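Side-chain contacts in chaperone SycD (Chlamydia pneumoniae, PDB 4NRH), which binds the secretion gatekeeper CopN and, as a type III secretion chaperone of the LcrH/SycD family, probably helps to direct translocator secretion: residues D[68-71]-D[77-80]; D[15-20]-D[53-58]; D[96-101]-D[122-127]; D[29-34]-D[86-91]; D[108-113]-D[135-140]. One frame throughout, in Å; residues are numbered along the deposited sequence.

Contact 1. Residues D[68-71]-D[77-80]; sequences YHAY and AKSI
Ala70 points its CB at helix 76-89, where the stem of Lys78 runs past it: the methyl lies 3.9 Å from Lys78 CD and 4.0 Å from Lys78 CG. Lys78 is extended throughout, so its methylene groups lie alongside the alanine while its ammonium is carried on toward the surface. One residue on, the small Ser79 meets backbone as well as side chain, with its CB 3.9 Å from Tyr71 N and 4.1 Å from Tyr71 CB. Residues this slight let the two backbones come close, the CA atoms of Ala70 and Ser79 standing 5.4 Å apart. The Tyr71 ring leads away from this seam (CG anti to the backbone N, chi1 177°), and Ser79 OG lies at its edge, near its plane. That buried hydroxyl is hydrogen-bonded to Tyr76 O and Ser103 OG. The contact thus fastens a roughly antiparallel helical hairpin, 57-72 with 76-89, whose flank is packed by helix 94-106 through Ser103 and Met106 against Tyr71.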
# COMPACT_ATOMS: atom_id res chain seq x y z
N TYR D 68 -14.45 -17.89 -11.82
CA TYR D 68 -15.00 -18.76 -12.85
C TYR D 68 -16.50 -18.54 -13.00
O TYR D 68 -17.03 -18.50 -14.11
CB TYR D 68 -14.70 -20.22 -12.51
CG TYR D 68 -14.79 -21.17 -13.69
CD1 TYR D 68 -13.85 -21.12 -14.71
CD2 TYR D 68 -15.81 -22.11 -13.78
CE1 TYR D 68 -13.93 -21.98 -15.80
CE2 TYR D 68 -15.89 -22.97 -14.86
CZ TYR D 68 -14.95 -22.91 -15.86
OH TYR D 68 -15.03 -23.77 -16.93
N HIS D 69 -17.19 -18.41 -11.87
CA HIS D 69 -18.62 -18.10 -11.86
C HIS D 69 -18.92 -16.78 -12.56
O HIS D 69 -19.87 -16.69 -13.35
CB HIS D 69 -19.15 -18.05 -10.42
CG HIS D 69 -19.35 -19.39 -9.80
ND1 HIS D 69 -19.30 -20.56 -10.53
CD2 HIS D 69 -19.60 -19.76 -8.52
CE1 HIS D 69 -19.51 -21.59 -9.72
NE2 HIS D 69 -19.69 -21.13 -8.50
N ALA D 70 -18.12 -15.76 -12.28
CA ALA D 70 -18.27 -14.45 -12.90
C ALA D 70 -18.07 -14.53 -14.41
O ALA D 70 -18.76 -13.86 -15.17
CB ALA D 70 -17.30 -13.46 -12.28
N TYR D 71 -17.11 -15.35 -14.82
CA TYR D 71 -16.83 -15.57 -16.24
C TYR D 71 -18.04 -16.17 -16.95
O TYR D 71 -18.39 -15.76 -18.06
CB TYR D 71 -15.61 -16.47 -16.41
CG TYR D 71 -15.29 -16.82 -17.84
CD1 TYR D 71 -14.62 -15.92 -18.66
CD2 TYR D 71 -15.65 -18.05 -18.37
CE1 TYR D 71 -14.32 -16.24 -19.97
CE2 TYR D 71 -15.35 -18.38 -19.68
CZ TYR D 71 -14.69 -17.46 -20.48
OH TYR D 71 -14.39 -17.78 -21.78
N ALA D 77 -15.16 -8.37 -16.69
CA ALA D 77 -14.45 -7.37 -15.89
C ALA D 77 -14.19 -7.87 -14.47
O ALA D 77 -13.10 -7.70 -13.94
CB ALA D 77 -15.24 -6.07 -15.86
N LYS D 78 -15.21 -8.48 -13.87
CA LYS D 78 -15.09 -9.02 -12.52
C LYS D 78 -14.16 -10.23 -12.48
O LYS D 78 -13.38 -10.39 -11.53
CB LYS D 78 -16.47 -9.39 -11.97
CG LYS D 78 -16.43 -9.99 -10.57
CD LYS D 78 -17.84 -10.29 -10.07
CE LYS D 78 -17.81 -10.80 -8.63
NZ LYS D 78 -19.17 -11.13 -8.13
N SER D 79 -14.25 -11.07 -13.50
CA SER D 79 -13.41 -12.26 -13.57
C SER D 79 -11.94 -11.89 -13.72
O SER D 79 -11.07 -12.50 -13.10
CB SER D 79 -13.85 -13.16 -14.73
OG SER D 79 -13.50 -12.59 -15.98
N ILE D 80 -11.67 -10.88 -14.54
CA ILE D 80 -10.31 -10.40 -14.76
C ILE D 80 -9.68 -9.90 -13.46
O ILE D 80 -8.53 -10.22 -13.16
CB ILE D 80 -10.27 -9.28 -15.82
CG1 ILE D 80 -10.57 -9.85 -17.21
CG2 ILE D 80 -8.92 -8.60 -15.83
CD1 ILE D 80 -10.82 -8.80 -18.27

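Contact 2. Residues D[15-20]-D[53-58]; sequences EKIAAS and FKISSE
Ile17, on helix 9-19, rests on Phe53 where helix 49-52 is ended by a Schellman motif. In that motif Lys54 takes a positive phi, Ile55 N bonds back to Gln50 O, and Lys54 N to Lys51 O; its neighbours Phe53 and Ile55 both touch Ile17. From its CB, Ile17 splits into two arms that lie side by side over the same face of the Phe53 ring, one toward its CD1-CE1 edge, the other toward its CB end. CG2 settles 3.6 Å from Phe53 CD1 and 3.8 Å from the ring centroid, 20° off the normal: a CH-pi contact displaced toward the rim. The other arm starts beside the backbone N (chi1 -65°), and its CG1 lies 4.1 Å from Phe53 CB. Beyond it, CD1 lies 3.8 Å from Phe53 CG; the two side chains cross at about a right angle. A beta-branched residue suits this place because its two arms can serve ring and stem at once. Phe89 of helix 76-89 touches Ile17, Phe53 and Ile55, joining the N-terminal helix to the main body of helices. At the far tip of Ile17, CD1 also meets Ile55 CD1, methyl to methyl, at 3.9 Å.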
# COMPACT_ATOMS: atom_id res chain seq x y z
N GLU D 15 -8.78 -8.65 3.37
CA GLU D 15 -8.99 -7.96 4.64
C GLU D 15 -8.24 -8.66 5.77
O GLU D 15 -7.67 -8.01 6.64
CB GLU D 15 -10.48 -7.88 4.97
CG GLU D 15 -11.29 -7.01 4.02
CD GLU D 15 -12.71 -6.79 4.51
OE1 GLU D 15 -13.18 -7.57 5.36
OE2 GLU D 15 -13.36 -5.83 4.04
N LYS D 16 -8.25 -9.99 5.74
CA LYS D 16 -7.51 -10.80 6.70
C LYS D 16 -6.02 -10.47 6.66
O LYS D 16 -5.39 -10.28 7.71
CB LYS D 16 -7.74 -12.29 6.42
CG LYS D 16 -7.11 -13.23 7.43
CD LYS D 16 -7.67 -14.64 7.26
CE LYS D 16 -6.95 -15.65 8.13
NZ LYS D 16 -5.49 -15.70 7.84
N ILE D 17 -5.46 -10.41 5.46
CA ILE D 17 -4.05 -10.09 5.27
C ILE D 17 -3.74 -8.65 5.67
O ILE D 17 -2.77 -8.39 6.38
CB ILE D 17 -3.62 -10.31 3.81
CG1 ILE D 17 -3.72 -11.79 3.43
CG2 ILE D 17 -2.20 -9.81 3.59
CD1 ILE D 17 -3.59 -12.05 1.95
N ALA D 18 -4.56 -7.71 5.21
CA ALA D 18 -4.38 -6.29 5.49
C ALA D 18 -4.40 -6.01 6.99
O ALA D 18 -3.60 -5.24 7.50
CB ALA D 18 -5.43 -5.46 4.78
N ALA D 19 -5.35 -6.64 7.68
CA ALA D 19 -5.49 -6.46 9.12
C ALA D 19 -4.22 -6.84 9.87
O ALA D 19 -3.75 -6.09 10.72
CB ALA D 19 -6.67 -7.28 9.64
N SER D 20 -3.64 -7.99 9.52
CA SER D 20 -2.49 -8.51 10.25
C SER D 20 -1.18 -7.84 9.85
O SER D 20 -0.11 -8.22 10.33
CB SER D 20 -2.37 -10.02 10.02
OG SER D 20 -2.35 -10.33 8.64
N PHE D 53 1.74 -15.23 2.73
CA PHE D 53 0.54 -14.81 3.45
C PHE D 53 -0.19 -16.00 4.07
O PHE D 53 -1.28 -15.85 4.61
CB PHE D 53 -0.40 -14.05 2.52
CG PHE D 53 0.13 -12.72 2.07
CD1 PHE D 53 0.73 -11.86 2.97
CD2 PHE D 53 0.02 -12.32 0.75
CE1 PHE D 53 1.22 -10.64 2.57
CE2 PHE D 53 0.51 -11.09 0.33
CZ PHE D 53 1.11 -10.25 1.25
N LYS D 54 0.43 -17.18 3.98
CA LYS D 54 -0.10 -18.41 4.57
C LYS D 54 -1.51 -18.72 4.08
O LYS D 54 -2.39 -19.08 4.86
CB LYS D 54 -0.08 -18.32 6.10
CG LYS D 54 1.29 -18.02 6.68
CD LYS D 54 2.28 -19.11 6.33
CE LYS D 54 1.89 -20.44 6.95
NZ LYS D 54 2.85 -21.52 6.60
N ILE D 55 -1.72 -18.59 2.77
CA ILE D 55 -3.01 -18.89 2.17
C ILE D 55 -3.06 -20.34 1.71
O ILE D 55 -2.18 -20.80 0.98
CB ILE D 55 -3.30 -17.97 0.97
CG1 ILE D 55 -3.23 -16.50 1.39
CG2 ILE D 55 -4.66 -18.29 0.36
CD1 ILE D 55 -3.36 -15.53 0.24
N SER D 56 -4.07 -21.08 2.15
CA SER D 56 -4.20 -22.48 1.78
C SER D 56 -4.64 -22.59 0.32
O SER D 56 -5.27 -21.68 -0.22
CB SER D 56 -5.20 -23.20 2.68
OG SER D 56 -6.52 -22.73 2.46
N SER D 57 -4.31 -23.71 -0.31
CA SER D 57 -4.68 -23.94 -1.70
C SER D 57 -6.19 -24.08 -1.84
O SER D 57 -6.75 -23.80 -2.90
CB SER D 57 -3.98 -25.19 -2.25
OG SER D 57 -4.54 -26.37 -1.70
N GLU D 58 -6.84 -24.52 -0.76
CA GLU D 58 -8.29 -24.60 -0.72
C GLU D 58 -8.90 -23.20 -0.79
O GLU D 58 -9.94 -23.00 -1.43
CB GLU D 58 -8.76 -25.32 0.55
CG GLU D 58 -8.22 -26.74 0.70
CD GLU D 58 -6.92 -26.80 1.47
OE1 GLU D 58 -5.98 -26.04 1.12
OE2 GLU D 58 -6.83 -27.60 2.42

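Contact 3. Residues D[96-101]-D[122-127]; sequences FWFSLG and VLRDKD
Arg124 NH1 donates to Asp127 OD2 over 2.7 Å in a salt bridge, and the same nitrogen lies 3.5 Å from Phe98 CD2. The carboxylate oxygen sits almost exactly in the guanidinium plane, while the Phe98 ring is turned 68° to that plane and meets it obliquely. The bend at chi3 (-75°) brings the arginine head back to the aspartate; Arg124 NH2 is held in addition by Ser94 OG. Arginine suits the spot because its several N-H groups can bond Asp127 and Ser94 while NH1 also touches the Phe98 ring. The contact lies in a tetratricopeptide repeat, where helices 94-106 and 110-123 pair, and the type I turn from Arg124 to Asp127 leads toward helix 129-140. Asp127 serves that next helix too, its OD1 accepting from Tyr129 N. On the preceding residues, Leu123 CD1 is 3.6 Å from Trp97 CD1, the two side chains crossing at about a right angle. Trp97 is buried, yet its NE1 is satisfied by Pro91 O.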
# COMPACT_ATOMS: atom_id res chain seq x y z
N PHE D 96 -4.93 -20.51 -13.70
CA PHE D 96 -5.17 -19.12 -13.32
C PHE D 96 -4.89 -18.20 -14.50
O PHE D 96 -5.69 -17.34 -14.84
CB PHE D 96 -4.30 -18.71 -12.12
CG PHE D 96 -4.68 -19.38 -10.83
CD1 PHE D 96 -5.80 -20.19 -10.74
CD2 PHE D 96 -3.91 -19.18 -9.69
CE1 PHE D 96 -6.14 -20.80 -9.55
CE2 PHE D 96 -4.25 -19.79 -8.49
CZ PHE D 96 -5.37 -20.60 -8.42
N TRP D 97 -3.73 -18.40 -15.12
CA TRP D 97 -3.34 -17.64 -16.31
C TRP D 97 -4.27 -17.91 -17.49
O TRP D 97 -4.58 -17.01 -18.27
CB TRP D 97 -1.90 -17.98 -16.70
CG TRP D 97 -0.86 -17.32 -15.85
CD1 TRP D 97 -0.16 -17.89 -14.83
CD2 TRP D 97 -0.37 -15.98 -15.98
NE1 TRP D 97 0.72 -16.98 -14.30
CE2 TRP D 97 0.61 -15.80 -14.99
CE3 TRP D 97 -0.68 -14.92 -16.83
CZ2 TRP D 97 1.30 -14.60 -14.83
CZ3 TRP D 97 -0.00 -13.72 -16.67
CH2 TRP D 97 0.97 -13.57 -15.67
N PHE D 98 -4.70 -19.16 -17.63
CA PHE D 98 -5.53 -19.56 -18.76
C PHE D 98 -6.90 -18.90 -18.68
O PHE D 98 -7.41 -18.37 -19.67
CB PHE D 98 -5.68 -21.09 -18.81
CG PHE D 98 -5.92 -21.63 -20.19
CD1 PHE D 98 -6.02 -20.79 -21.28
CD2 PHE D 98 -6.05 -23.00 -20.39
CE1 PHE D 98 -6.25 -21.29 -22.55
CE2 PHE D 98 -6.27 -23.51 -21.66
CZ PHE D 98 -6.37 -22.65 -22.74
N SER D 99 -7.49 -18.93 -17.49
CA SER D 99 -8.78 -18.30 -17.26
C SER D 99 -8.67 -16.78 -17.36
O SER D 99 -9.61 -16.11 -17.79
CB SER D 99 -9.34 -18.70 -15.90
OG SER D 99 -9.63 -20.09 -15.87
N LEU D 100 -7.52 -16.24 -16.97
CA LEU D 100 -7.26 -14.81 -17.11
C LEU D 100 -7.19 -14.45 -18.59
O LEU D 100 -7.73 -13.44 -19.03
CB LEU D 100 -5.97 -14.42 -16.40
CG LEU D 100 -5.47 -12.99 -16.62
CD1 LEU D 100 -6.54 -11.97 -16.26
CD2 LEU D 100 -4.19 -12.73 -15.83
N GLY D 101 -6.50 -15.30 -19.36
CA GLY D 101 -6.38 -15.11 -20.79
C GLY D 101 -7.71 -15.16 -21.51
O GLY D 101 -7.99 -14.34 -22.38
N VAL D 122 4.11 -21.84 -21.16
CA VAL D 122 5.35 -22.07 -20.42
C VAL D 122 5.12 -23.00 -19.23
O VAL D 122 5.90 -23.93 -18.99
CB VAL D 122 5.96 -20.74 -19.92
CG1 VAL D 122 7.16 -21.00 -19.03
CG2 VAL D 122 6.35 -19.86 -21.10
N LEU D 123 4.05 -22.74 -18.49
CA LEU D 123 3.74 -23.52 -17.29
C LEU D 123 3.19 -24.90 -17.64
O LEU D 123 3.22 -25.81 -16.81
CB LEU D 123 2.73 -22.76 -16.42
CG LEU D 123 3.18 -21.39 -15.89
CD1 LEU D 123 2.04 -20.70 -15.16
CD2 LEU D 123 4.40 -21.53 -14.99
N ARG D 124 2.69 -25.04 -18.86
CA ARG D 124 1.98 -26.25 -19.26
C ARG D 124 2.36 -26.62 -20.70
O ARG D 124 1.56 -26.49 -21.62
CB ARG D 124 0.47 -26.04 -19.15
CG ARG D 124 -0.35 -27.31 -19.00
CD ARG D 124 -1.81 -27.03 -19.33
NE ARG D 124 -2.50 -26.31 -18.27
CZ ARG D 124 -3.72 -25.79 -18.40
NH1 ARG D 124 -4.39 -25.92 -19.54
NH2 ARG D 124 -4.28 -25.15 -17.38
N ASP D 125 3.60 -27.08 -20.87
CA ASP D 125 4.20 -27.28 -22.19
C ASP D 125 3.45 -28.25 -23.10
O ASP D 125 3.42 -28.07 -24.31
CB ASP D 125 5.64 -27.76 -22.03
CG ASP D 125 6.45 -27.64 -23.31
OD1 ASP D 125 6.06 -26.82 -24.17
OD2 ASP D 125 7.46 -28.36 -23.45
N LYS D 126 2.85 -29.29 -22.52
CA LYS D 126 2.22 -30.34 -23.32
C LYS D 126 0.89 -29.92 -23.94
O LYS D 126 0.44 -30.53 -24.91
CB LYS D 126 2.01 -31.60 -22.47
CG LYS D 126 3.31 -32.26 -22.02
CD LYS D 126 3.03 -33.46 -21.12
CE LYS D 126 4.33 -34.12 -20.67
NZ LYS D 126 4.08 -35.21 -19.68
N ASP D 127 0.27 -28.89 -23.38
CA ASP D 127 -1.05 -28.45 -23.83
C ASP D 127 -0.96 -27.62 -25.11
O ASP D 127 -0.30 -26.59 -25.14
CB ASP D 127 -1.73 -27.63 -22.72
CG ASP D 127 -3.23 -27.51 -22.91
OD1 ASP D 127 -3.74 -27.88 -23.99
OD2 ASP D 127 -3.91 -27.04 -21.98

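Contact 4. Residues D[29-34]-D[86-91]; sequences DDLESY and LVFFNP
Phe88 presents the rim of its ring to Tyr34, with Phe88 CD1 3.7 Å from Tyr34 CE2 and Phe88 CE1 4.0 Å from the same carbon. Tyr34 CE2 lies near the plane of the phenylalanine, but the two planes are 59° apart and their centroids 5.7 Å, so the pair is oblique. Both aromatics leave their helices with CG anti to the backbone N (chi1 177° for Tyr34, 167° for Phe88), which directs each ring toward the other segment. Leu31, one turn earlier, touches the ring obliquely with one methyl of its branched tip, CD2 3.9 Å from Phe88 CD1. Helix 31-35 starts with Asp30 OD1, at the N-cap, accepting weak bonds from Glu32 N and Ser33 N. The surroundings mix two proteins: Phe88 stacks on Tyr49 and touches Ser278 of CopN, while Tyr34 packs on Ala284 of CopN. The contact therefore lays helix 31-35 against helix 76-89 beside the CopN chain, with helix 57-72 packing on Leu86 and helix 94-106 on Leu86 and Val87.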
# COMPACT_ATOMS: atom_id res chain seq x y z
N ASP D 29 -1.26 -1.25 -6.20
CA ASP D 29 -2.52 -0.61 -6.58
C ASP D 29 -3.03 -1.14 -7.91
O ASP D 29 -4.24 -1.26 -8.12
CB ASP D 29 -2.36 0.91 -6.64
CG ASP D 29 -2.35 1.55 -5.27
OD1 ASP D 29 -2.87 0.93 -4.32
OD2 ASP D 29 -1.84 2.68 -5.15
N ASP D 30 -2.11 -1.44 -8.82
CA ASP D 30 -2.45 -1.75 -10.20
C ASP D 30 -1.85 -3.09 -10.61
O ASP D 30 -0.72 -3.15 -11.09
CB ASP D 30 -1.97 -0.63 -11.13
CG ASP D 30 -2.51 -0.75 -12.55
OD1 ASP D 30 -3.03 -1.83 -12.91
OD2 ASP D 30 -2.41 0.24 -13.30
N LEU D 31 -2.62 -4.16 -10.41
CA LEU D 31 -2.14 -5.50 -10.72
C LEU D 31 -1.93 -5.71 -12.21
O LEU D 31 -1.13 -6.55 -12.62
CB LEU D 31 -3.11 -6.55 -10.18
CG LEU D 31 -3.10 -6.75 -8.66
CD1 LEU D 31 -3.96 -7.94 -8.27
CD2 LEU D 31 -1.68 -6.93 -8.15
N GLU D 32 -2.64 -4.95 -13.04
CA GLU D 32 -2.46 -5.02 -14.48
C GLU D 32 -1.05 -4.58 -14.87
O GLU D 32 -0.37 -5.25 -15.64
CB GLU D 32 -3.49 -4.16 -15.21
CG GLU D 32 -3.36 -4.23 -16.72
CD GLU D 32 -4.27 -3.25 -17.44
OE1 GLU D 32 -5.09 -2.59 -16.77
OE2 GLU D 32 -4.16 -3.14 -18.68
N SER D 33 -0.62 -3.45 -14.31
CA SER D 33 0.71 -2.92 -14.58
C SER D 33 1.77 -3.79 -13.92
O SER D 33 2.86 -3.97 -14.45
CB SER D 33 0.81 -1.48 -14.07
OG SER D 33 2.13 -0.98 -14.21
N TYR D 34 1.43 -4.32 -12.75
CA TYR D 34 2.34 -5.15 -11.96
C TYR D 34 2.66 -6.47 -12.67
O TYR D 34 3.75 -7.01 -12.52
CB TYR D 34 1.73 -5.41 -10.58
CG TYR D 34 2.52 -6.33 -9.69
CD1 TYR D 34 3.54 -5.84 -8.88
CD2 TYR D 34 2.23 -7.69 -9.61
CE1 TYR D 34 4.27 -6.67 -8.05
CE2 TYR D 34 2.95 -8.53 -8.79
CZ TYR D 34 3.97 -8.02 -8.01
OH TYR D 34 4.69 -8.85 -7.18
N LEU D 86 -5.36 -13.94 -8.12
CA LEU D 86 -4.93 -15.33 -8.01
C LEU D 86 -3.52 -15.51 -8.56
O LEU D 86 -2.70 -16.21 -7.97
CB LEU D 86 -5.91 -16.24 -8.75
CG LEU D 86 -7.23 -16.53 -8.04
CD1 LEU D 86 -8.16 -17.29 -8.96
CD2 LEU D 86 -6.99 -17.30 -6.76
N VAL D 87 -3.26 -14.88 -9.70
CA VAL D 87 -1.95 -14.93 -10.33
C VAL D 87 -0.92 -14.22 -9.46
O VAL D 87 0.23 -14.65 -9.37
CB VAL D 87 -2.00 -14.30 -11.75
CG1 VAL D 87 -0.64 -13.78 -12.16
CG2 VAL D 87 -2.53 -15.30 -12.76
N PHE D 88 -1.35 -13.16 -8.79
CA PHE D 88 -0.50 -12.44 -7.85
C PHE D 88 -0.08 -13.33 -6.69
O PHE D 88 1.08 -13.30 -6.26
CB PHE D 88 -1.22 -11.19 -7.33
CG PHE D 88 -0.55 -10.54 -6.15
CD1 PHE D 88 0.49 -9.65 -6.33
CD2 PHE D 88 -0.97 -10.82 -4.86
CE1 PHE D 88 1.11 -9.05 -5.24
CE2 PHE D 88 -0.36 -10.22 -3.77
CZ PHE D 88 0.68 -9.34 -3.96
N PHE D 89 -1.02 -14.12 -6.18
CA PHE D 89 -0.76 -15.00 -5.05
C PHE D 89 0.06 -16.23 -5.45
O PHE D 89 0.98 -16.62 -4.74
CB PHE D 89 -2.07 -15.43 -4.40
CG PHE D 89 -2.72 -14.35 -3.59
CD1 PHE D 89 -1.97 -13.61 -2.68
CD2 PHE D 89 -4.07 -14.06 -3.72
CE1 PHE D 89 -2.56 -12.61 -1.93
CE2 PHE D 89 -4.66 -13.06 -2.97
CZ PHE D 89 -3.90 -12.33 -2.08
N ASN D 90 -0.29 -16.84 -6.58
CA ASN D 90 0.44 -18.00 -7.07
C ASN D 90 0.45 -18.03 -8.59
O ASN D 90 -0.47 -18.57 -9.21
CB ASN D 90 -0.18 -19.29 -6.51
CG ASN D 90 0.71 -20.51 -6.74
OD1 ASN D 90 1.58 -20.52 -7.61
ND2 ASN D 90 0.47 -21.56 -5.95
N PRO D 91 1.49 -17.45 -9.20
CA PRO D 91 1.61 -17.33 -10.66
C PRO D 91 2.06 -18.62 -11.34
O PRO D 91 2.28 -18.62 -12.56
CB PRO D 91 2.67 -16.25 -10.83
CG PRO D 91 3.53 -16.39 -9.63
CD PRO D 91 2.62 -16.81 -8.50

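Contact 5. Residues D[108-113]-D[135-140]; sequences EQYSQA and YICYTL
Where helix 94-106 ends, Glu108 takes a positive phi in a Schellman motif, Gln109 stands at the next N-cap, and the first turn of helix 110-123 then faces helix 129-140, bringing the CA atoms of Tyr110 and Cys137 within 5.9 Å. Tyr110 dominates the contact. Its ring is held between two residues: Glu108 CA is above one face, toward the rim, and Leu140 CB is over the centre of the opposite face in a CH-pi contact, 4.1 Å from the centroid and only 9° off the normal. Leu140 CG, over the same face, adds an apolar contact 3.8 Å from Tyr110 CZ. The ring comes to lie between them because its CG is beside the backbone N (chi1 -60°). Cys137 approaches from another direction: its SG is 3.9 Å from Tyr110 CD1, an oblique sulfur-aromatic contact, and 4.3 Å from Ala113 CB. Cysteine and alanine, both small, fit the buried side where the helices are near, whereas the longer leucine reaches the tyrosine further out. Leu104 and His105 of helix 94-106 touch Ala113 and Cys137 respectively, and Leu114 and Tyr117 also pack on the cysteine. Since no hydrogen bond or ion pair crosses between 108-113 and 135-140, the pairing probably rests on burial of apolar surface and dispersion between ring, sulfur and aliphatic C-H groups.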
# COMPACT_ATOMS: atom_id res chain seq x y z
N GLU D 108 -11.88 -8.63 -25.46
CA GLU D 108 -11.18 -8.09 -26.62
C GLU D 108 -9.93 -7.32 -26.23
O GLU D 108 -9.50 -6.40 -26.93
CB GLU D 108 -12.11 -7.20 -27.46
CG GLU D 108 -13.28 -7.94 -28.09
CD GLU D 108 -14.16 -7.03 -28.93
OE1 GLU D 108 -13.66 -5.99 -29.40
OE2 GLU D 108 -15.34 -7.36 -29.13
N GLN D 109 -9.34 -7.70 -25.10
CA GLN D 109 -8.04 -7.17 -24.70
C GLN D 109 -6.98 -8.19 -25.11
O GLN D 109 -6.42 -8.90 -24.28
CB GLN D 109 -7.99 -6.91 -23.19
CG GLN D 109 -9.15 -6.07 -22.67
CD GLN D 109 -8.95 -5.62 -21.24
OE1 GLN D 109 -7.82 -5.35 -20.82
NE2 GLN D 109 -10.04 -5.54 -20.49
N TYR D 110 -6.73 -8.25 -26.41
CA TYR D 110 -5.95 -9.33 -27.02
C TYR D 110 -4.47 -9.29 -26.64
O TYR D 110 -3.87 -10.33 -26.38
CB TYR D 110 -6.11 -9.29 -28.54
CG TYR D 110 -7.55 -9.44 -28.98
CD1 TYR D 110 -8.27 -10.58 -28.66
CD2 TYR D 110 -8.18 -8.45 -29.72
CE1 TYR D 110 -9.59 -10.73 -29.06
CE2 TYR D 110 -9.50 -8.59 -30.13
CZ TYR D 110 -10.19 -9.73 -29.80
OH TYR D 110 -11.50 -9.88 -30.20
N SER D 111 -3.89 -8.09 -26.64
CA SER D 111 -2.48 -7.92 -26.30
C SER D 111 -2.14 -8.56 -24.95
O SER D 111 -1.12 -9.24 -24.82
CB SER D 111 -2.11 -6.43 -26.28
OG SER D 111 -0.74 -6.25 -25.99
N GLN D 112 -2.99 -8.32 -23.96
CA GLN D 112 -2.79 -8.88 -22.63
C GLN D 112 -3.26 -10.33 -22.56
O GLN D 112 -2.73 -11.12 -21.78
CB GLN D 112 -3.50 -8.03 -21.58
CG GLN D 112 -2.87 -6.66 -21.40
CD GLN D 112 -3.47 -5.89 -20.24
OE1 GLN D 112 -4.53 -6.25 -19.72
NE2 GLN D 112 -2.80 -4.81 -19.85
N ALA D 113 -4.26 -10.66 -23.37
CA ALA D 113 -4.73 -12.04 -23.48
C ALA D 113 -3.63 -12.93 -24.02
O ALA D 113 -3.45 -14.06 -23.56
CB ALA D 113 -5.96 -12.11 -24.37
N TYR D 135 -3.06 -18.31 -31.43
CA TYR D 135 -3.25 -18.24 -32.87
C TYR D 135 -4.48 -17.41 -33.23
O TYR D 135 -4.43 -16.56 -34.11
CB TYR D 135 -3.36 -19.65 -33.47
CG TYR D 135 -4.24 -19.75 -34.70
CD1 TYR D 135 -3.75 -19.43 -35.95
CD2 TYR D 135 -5.56 -20.19 -34.60
CE1 TYR D 135 -4.55 -19.52 -37.08
CE2 TYR D 135 -6.37 -20.29 -35.71
CZ TYR D 135 -5.86 -19.95 -36.95
OH TYR D 135 -6.66 -20.05 -38.07
N ILE D 136 -5.59 -17.69 -32.54
CA ILE D 136 -6.83 -16.93 -32.74
C ILE D 136 -6.61 -15.44 -32.49
O ILE D 136 -7.02 -14.61 -33.30
CB ILE D 136 -7.95 -17.44 -31.81
CG1 ILE D 136 -8.36 -18.86 -32.19
CG2 ILE D 136 -9.15 -16.52 -31.86
CD1 ILE D 136 -9.49 -19.42 -31.36
N CYS D 137 -5.96 -15.11 -31.38
CA CYS D 137 -5.72 -13.72 -31.01
C CYS D 137 -4.78 -13.02 -32.00
O CYS D 137 -5.02 -11.87 -32.37
CB CYS D 137 -5.15 -13.64 -29.60
SG CYS D 137 -6.36 -13.95 -28.29
N TYR D 138 -3.72 -13.71 -32.40
CA TYR D 138 -2.79 -13.17 -33.39
C TYR D 138 -3.49 -12.92 -34.72
O TYR D 138 -3.15 -12.00 -35.46
CB TYR D 138 -1.61 -14.12 -33.60
CG TYR D 138 -0.55 -14.07 -32.51
CD1 TYR D 138 -0.09 -12.85 -32.02
CD2 TYR D 138 -0.01 -15.23 -32.00
CE1 TYR D 138 0.87 -12.81 -31.03
CE2 TYR D 138 0.96 -15.20 -31.01
CZ TYR D 138 1.40 -13.98 -30.53
OH TYR D 138 2.36 -13.94 -29.55
N THR D 139 -4.49 -13.75 -35.01
CA THR D 139 -5.32 -13.60 -36.20
C THR D 139 -6.18 -12.34 -36.06
O THR D 139 -6.39 -11.61 -37.03
CB THR D 139 -6.23 -14.83 -36.42
OG1 THR D 139 -5.42 -15.98 -36.69
CG2 THR D 139 -7.19 -14.60 -37.57
N LEU D 140 -6.65 -12.09 -34.84
CA LEU D 140 -7.52 -10.95 -34.56
C LEU D 140 -6.81 -9.60 -34.68
O LEU D 140 -7.46 -8.56 -34.73
CB LEU D 140 -8.13 -11.07 -33.16
CG LEU D 140 -9.60 -11.52 -33.08
CD1 LEU D 140 -10.39 -11.03 -34.28
CD2 LEU D 140 -9.72 -13.03 -32.94

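How the contacts relate
From the N terminus, contact 2 closes the first long loop, bringing helix 9-19 to the residues that lead into helix 57-72. Before it closes, contact 4 has opened at 29-34, so the two cross; they touch through the end of helix 76-89. Contact 1 is nested inside the loop of contact 4 and joins successive helices 57-72 and 76-89. Contact 3 opens after contact 4 has closed, and the two touch. It closes at 122-127, while the loop of contact 5, opened at 108-113, stays open until 135-140, so these cross too. Glu32 of contact 4 probably bonds Gln112 of contact 5. Together they tie the N-terminal helices to consecutive helices as far as 129-140.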